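PDB 4A39: metallo-carboxypeptidase from Pseudomonas aeruginosa, which is a zinc-dependent M14 metallocarboxypeptidase, a model for mammalian cytosolic carboxypeptidases, and probably removes C-terminal residues from peptide or protein substrates. Local coordinates for residues G23-I28 with F52-E57; I36-R41 with H65-V70. One frame throughout, in Å; residues are numbered along the deposited sequence.

Interaction 1 (G23-I28 with F52-E57); sequences GNIQVI and FHFKVE
Asn-24 and His-53 form a single antiparallel beta bridge in the N-terminal beta domain of this cytosolic carboxypeptidase. They are a hydrogen-bonded pair. Asn-24 N donates to His-53 O at 2.9 Å, and His-53 N returns the bond to Asn-24 O at 3.0 Å. Both bonds are nearly straight, with N-H...O angles of 171° and 169°. Both side chains of the pair turn their polar ends to other partners. Asn-24 OD1 accepts from Arg-41 N, its ND2 donates to Gly-228 O, and His-53 ND1 bonds Ser-22 OG.

Next to the bridge the contact becomes apolar. Ile-25 lies slantwise against Phe-54. Phe-54 CG sits between its backbone N and carbonyl carbon (chi1 59°), which sets the ring beside Ile-25. Phe-120 meets this ring from outside the two segments. Phe-52 has a similar first torsion, but its ring leads away from 23-28 and packs on Leu-69. Both branches of Ile-25 are used. The CG1-CD1 arm lies by the CD1 side of the ring, with Ile-25 CD1 3.7 Å from Phe-54 CD1. The short branch meets the root of the side chain instead, with Ile-25 CG2 3.6 Å from Phe-54 CB.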
# COMPACT_ATOMS: atom_id res chain seq x y z
N GLY A 23 9.84 -5.55 -11.14
CA GLY A 23 11.22 -5.91 -10.90
C GLY A 23 12.10 -4.70 -10.68
O GLY A 23 11.88 -3.64 -11.27
N ASN A 24 13.09 -4.84 -9.80
CA ASN A 24 14.02 -3.75 -9.53
C ASN A 24 15.33 -4.25 -8.91
O ASN A 24 15.36 -4.72 -7.77
CB ASN A 24 13.42 -2.70 -8.59
CG ASN A 24 14.37 -1.54 -8.33
OD1 ASN A 24 15.58 -1.73 -8.15
ND2 ASN A 24 13.83 -0.32 -8.29
N ILE A 25 16.40 -4.15 -9.69
CA ILE A 25 17.73 -4.53 -9.24
C ILE A 25 18.74 -4.33 -10.36
O ILE A 25 18.39 -4.39 -11.54
CB ILE A 25 17.80 -6.01 -8.77
CG1 ILE A 25 18.89 -6.17 -7.71
CG2 ILE A 25 18.12 -6.93 -9.94
CD1 ILE A 25 18.55 -5.52 -6.39
N GLN A 26 19.99 -4.08 -9.97
CA GLN A 26 21.11 -3.93 -10.89
C GLN A 26 22.13 -4.95 -10.38
O GLN A 26 22.48 -4.93 -9.20
CB GLN A 26 21.70 -2.52 -10.83
CG GLN A 26 20.79 -1.42 -11.39
CD GLN A 26 20.74 -1.39 -12.91
OE1 GLN A 26 20.65 -2.43 -13.56
NE2 GLN A 26 20.78 -0.19 -13.48
N VAL A 27 22.58 -5.85 -11.24
CA VAL A 27 23.55 -6.85 -10.82
C VAL A 27 24.98 -6.32 -10.93
O VAL A 27 25.37 -5.82 -11.98
CB VAL A 27 23.45 -8.13 -11.69
CG1 VAL A 27 24.52 -9.14 -11.29
CG2 VAL A 27 22.07 -8.75 -11.52
N ILE A 28 25.73 -6.41 -9.85
CA ILE A 28 27.11 -5.95 -9.85
C ILE A 28 28.00 -7.17 -10.09
O ILE A 28 28.74 -7.23 -11.07
CB ILE A 28 27.50 -5.29 -8.51
CG1 ILE A 28 26.68 -4.01 -8.31
CG2 ILE A 28 29.00 -4.98 -8.49
CD1 ILE A 28 26.90 -3.34 -6.98
N PHE A 52 12.91 -3.27 -3.95
CA PHE A 52 13.73 -4.14 -4.80
C PHE A 52 12.93 -5.41 -5.01
O PHE A 52 12.07 -5.76 -4.21
CB PHE A 52 15.08 -4.44 -4.13
CG PHE A 52 14.98 -5.17 -2.82
CD1 PHE A 52 14.91 -6.56 -2.77
CD2 PHE A 52 14.99 -4.46 -1.62
CE1 PHE A 52 14.84 -7.23 -1.55
CE2 PHE A 52 14.92 -5.12 -0.39
CZ PHE A 52 14.84 -6.51 -0.36
N HIS A 53 13.22 -6.10 -6.12
CA HIS A 53 12.53 -7.34 -6.46
C HIS A 53 13.32 -7.99 -7.59
O HIS A 53 13.44 -7.44 -8.67
CB HIS A 53 11.09 -7.02 -6.92
CG HIS A 53 10.27 -8.22 -7.25
ND1 HIS A 53 9.02 -8.13 -7.83
CD2 HIS A 53 10.50 -9.55 -7.09
CE1 HIS A 53 8.52 -9.34 -8.01
NE2 HIS A 53 9.40 -10.22 -7.57
N PHE A 54 13.87 -9.17 -7.32
CA PHE A 54 14.64 -9.88 -8.33
C PHE A 54 14.55 -11.39 -8.20
O PHE A 54 14.14 -11.91 -7.16
CB PHE A 54 16.12 -9.46 -8.28
CG PHE A 54 16.80 -9.72 -6.96
CD1 PHE A 54 16.74 -8.77 -5.94
CD2 PHE A 54 17.50 -10.91 -6.74
CE1 PHE A 54 17.38 -9.00 -4.72
CE2 PHE A 54 18.13 -11.15 -5.52
CZ PHE A 54 18.07 -10.19 -4.51
N LYS A 55 14.93 -12.08 -9.27
CA LYS A 55 14.90 -13.54 -9.29
C LYS A 55 16.31 -14.08 -9.46
O LYS A 55 17.13 -13.52 -10.20
CB LYS A 55 14.02 -14.04 -10.44
CG LYS A 55 12.55 -13.71 -10.31
CD LYS A 55 11.74 -14.41 -11.40
CE LYS A 55 10.28 -13.99 -11.37
NZ LYS A 55 9.49 -14.67 -12.44
N VAL A 56 16.60 -15.18 -8.77
CA VAL A 56 17.90 -15.83 -8.87
C VAL A 56 17.65 -17.22 -9.45
O VAL A 56 16.74 -17.93 -9.01
CB VAL A 56 18.59 -15.98 -7.49
CG1 VAL A 56 20.01 -16.50 -7.66
CG2 VAL A 56 18.60 -14.64 -6.77
N GLU A 57 18.44 -17.62 -10.44
CA GLU A 57 18.27 -18.94 -11.04
C GLU A 57 19.63 -19.63 -11.14
O GLU A 57 20.66 -18.97 -11.14
CB GLU A 57 17.62 -18.82 -12.42
CG GLU A 57 16.30 -18.06 -12.41
CD GLU A 57 15.73 -17.80 -13.80
OE1 GLU A 57 16.50 -17.78 -14.78
OE2 GLU A 57 14.50 -17.59 -13.89

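Interaction 2 (I36-R41 with H65-V70); sequences IRLAIR and HCFTLV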
# COMPACT_ATOMS: atom_id res chain seq x y z
N ILE A 36 27.64 -12.06 -3.27
CA ILE A 36 26.72 -11.54 -4.28
C ILE A 36 26.50 -10.05 -4.01
O ILE A 36 26.05 -9.67 -2.94
CB ILE A 36 25.39 -12.30 -4.24
CG1 ILE A 36 25.65 -13.80 -4.45
CG2 ILE A 36 24.43 -11.77 -5.31
CD1 ILE A 36 24.46 -14.69 -4.14
N ARG A 37 26.83 -9.21 -5.00
CA ARG A 37 26.70 -7.76 -4.86
C ARG A 37 25.64 -7.24 -5.83
O ARG A 37 25.69 -7.53 -7.02
CB ARG A 37 28.04 -7.09 -5.17
CG ARG A 37 29.23 -7.65 -4.39
CD ARG A 37 29.17 -7.32 -2.92
NE ARG A 37 29.52 -5.92 -2.65
CZ ARG A 37 29.62 -5.40 -1.43
NH1 ARG A 37 29.40 -6.16 -0.36
NH2 ARG A 37 29.95 -4.13 -1.27
N LEU A 38 24.70 -6.46 -5.30
CA LEU A 38 23.61 -5.91 -6.10
C LEU A 38 23.34 -4.47 -5.68
O LEU A 38 23.73 -4.05 -4.60
CB LEU A 38 22.33 -6.72 -5.88
CG LEU A 38 22.40 -8.23 -6.06
CD1 LEU A 38 21.17 -8.87 -5.44
CD2 LEU A 38 22.51 -8.57 -7.54
N ALA A 39 22.66 -3.72 -6.55
CA ALA A 39 22.29 -2.34 -6.25
C ALA A 39 20.82 -2.11 -6.58
O ALA A 39 20.28 -2.71 -7.52
CB ALA A 39 23.16 -1.37 -7.05
N ILE A 40 20.17 -1.26 -5.81
CA ILE A 40 18.77 -0.94 -6.04
C ILE A 40 18.73 0.15 -7.11
O ILE A 40 19.59 1.05 -7.14
CB ILE A 40 18.09 -0.44 -4.73
CG1 ILE A 40 18.28 -1.50 -3.64
CG2 ILE A 40 16.60 -0.19 -4.97
CD1 ILE A 40 17.77 -1.06 -2.27
N ARG A 41 17.75 0.06 -8.00
CA ARG A 41 17.61 1.03 -9.09
C ARG A 41 16.70 2.20 -8.72
O ARG A 41 15.60 2.00 -8.20
CB ARG A 41 17.05 0.33 -10.33
CG ARG A 41 17.03 1.19 -11.59
CD ARG A 41 15.82 0.84 -12.46
NE ARG A 41 14.60 1.44 -11.92
CZ ARG A 41 13.46 0.80 -11.73
NH1 ARG A 41 13.36 -0.50 -12.01
NH2 ARG A 41 12.41 1.45 -11.24
N HIS A 65 24.14 -18.75 0.32
CA HIS A 65 24.24 -17.59 -0.55
C HIS A 65 24.11 -16.34 0.30
O HIS A 65 23.19 -16.22 1.12
CB HIS A 65 23.14 -17.61 -1.62
CG HIS A 65 23.29 -18.73 -2.60
ND1 HIS A 65 23.52 -18.51 -3.94
CD2 HIS A 65 23.30 -20.07 -2.43
CE1 HIS A 65 23.67 -19.68 -4.55
NE2 HIS A 65 23.54 -20.64 -3.66
N CYS A 66 25.04 -15.41 0.12
CA CYS A 66 25.06 -14.18 0.89
C CYS A 66 24.91 -12.99 -0.05
O CYS A 66 25.77 -12.75 -0.90
CB CYS A 66 26.37 -14.09 1.66
SG CYS A 66 26.61 -15.56 2.67
N PHE A 67 23.83 -12.25 0.13
CA PHE A 67 23.51 -11.09 -0.70
C PHE A 67 23.77 -9.76 -0.00
O PHE A 67 23.64 -9.66 1.22
CB PHE A 67 22.04 -11.13 -1.10
CG PHE A 67 21.64 -12.35 -1.88
CD1 PHE A 67 21.34 -13.55 -1.22
CD2 PHE A 67 21.57 -12.31 -3.27
CE1 PHE A 67 20.96 -14.68 -1.94
CE2 PHE A 67 21.20 -13.44 -4.00
CZ PHE A 67 20.89 -14.63 -3.33
N THR A 68 24.12 -8.75 -0.79
CA THR A 68 24.35 -7.41 -0.28
C THR A 68 23.80 -6.37 -1.24
O THR A 68 24.11 -6.39 -2.43
CB THR A 68 25.85 -7.10 -0.08
OG1 THR A 68 26.40 -7.95 0.93
CG2 THR A 68 26.03 -5.63 0.34
N LEU A 69 22.96 -5.47 -0.73
CA LEU A 69 22.43 -4.38 -1.54
C LEU A 69 23.39 -3.26 -1.14
O LEU A 69 23.20 -2.58 -0.13
CB LEU A 69 20.99 -4.06 -1.15
CG LEU A 69 20.02 -5.24 -1.27
CD1 LEU A 69 18.58 -4.75 -1.09
CD2 LEU A 69 20.18 -5.90 -2.64
N VAL A 70 24.44 -3.10 -1.95
CA VAL A 70 25.50 -2.14 -1.68
C VAL A 70 25.15 -0.66 -1.55
O VAL A 70 25.87 0.08 -0.89
CB VAL A 70 26.62 -2.26 -2.75
CG1 VAL A 70 27.08 -3.70 -2.86
CG2 VAL A 70 26.13 -1.73 -4.09
O HOH W 1 27.42 -9.94 -0.45
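Ile-36 CG1 stands anti to the carbonyl carbon (chi1 -58°), and its chain then extends (chi2 167°). This carries CD1 over one face of the Phe-67 ring. The contact is a CH-pi interaction, with Ile-36 CD1 3.7 Å from the ring centroid. Ile-36 and Phe-67, a parallel-bridged pair, run alongside each other from the same face of the sheet. Ile-36 CG2 adds to the contact, 3.6 Å from Phe-67 CD2. Leu-38 CD1 meets the same ring at its edge. Phe-109 and Phe-120 also meet Phe-67, so the ring belongs to an aromatic cluster inside the N-terminal beta domain.

Arg-37 points to the other side of the sheet, with Thr-68. Its chain bends at chi2 (-70°) and chi3 and curls over towards the neighbouring strand, alongside Thr-68 and about at right angles to Val-70. One face of the guanidinium rests on Val-70 CG1, which is 3.3 Å from Arg-37 NE. Thr-68 CG2 lies over the guanidinium too, 3.5 Å from Arg-37 NH1. That nitrogen forms a salt bridge with Asp-105.

Strands 36-39 and 65-69 are parallel neighbours. Ile-36 N donates to Cys-66 O, Leu-38 N to Thr-68 O at 2.9 Å, and Val-70 N to Leu-38 O. The bond from Thr-68 N to Ile-36 O is weak. A water donates to Ile-36 O at 2.9 Å and also bonds Thr-68 OG1, at 2.6 Å.

The chemistry therefore divides by face: Ile-36, Leu-38, Phe-67 and Leu-69 make an apolar layer, while the opposite face combines methyl packing with a charge whose salt bridge to Asp-105 probably helps to hold the guanidinium in place.

Interactions 1 and 2 lie in the N-terminal domain, their centres 9 Å apart and away from the zinc site. Their segments alternate along the chain: 23-28, 36-41, 52-57, 65-70. Strands 26-29 and 36-39 are antiparallel neighbours in one mixed sheet, and 65-69 flanks 36-39 on its other side. Strand 53-57 is next to the opposite edge strand, 15-17, so the single bridge of interaction 1 ties the chain just before edge strand 26-29 to the other end of the sheet's strand order. Gln-26 N probably bonds Ala-39 O at 2.8 Å, and Ile-28 CD1 packs on Val-70 CG2. Leu-38 and Phe-67 touch Phe-54. Both contacts help to build one apolar interior.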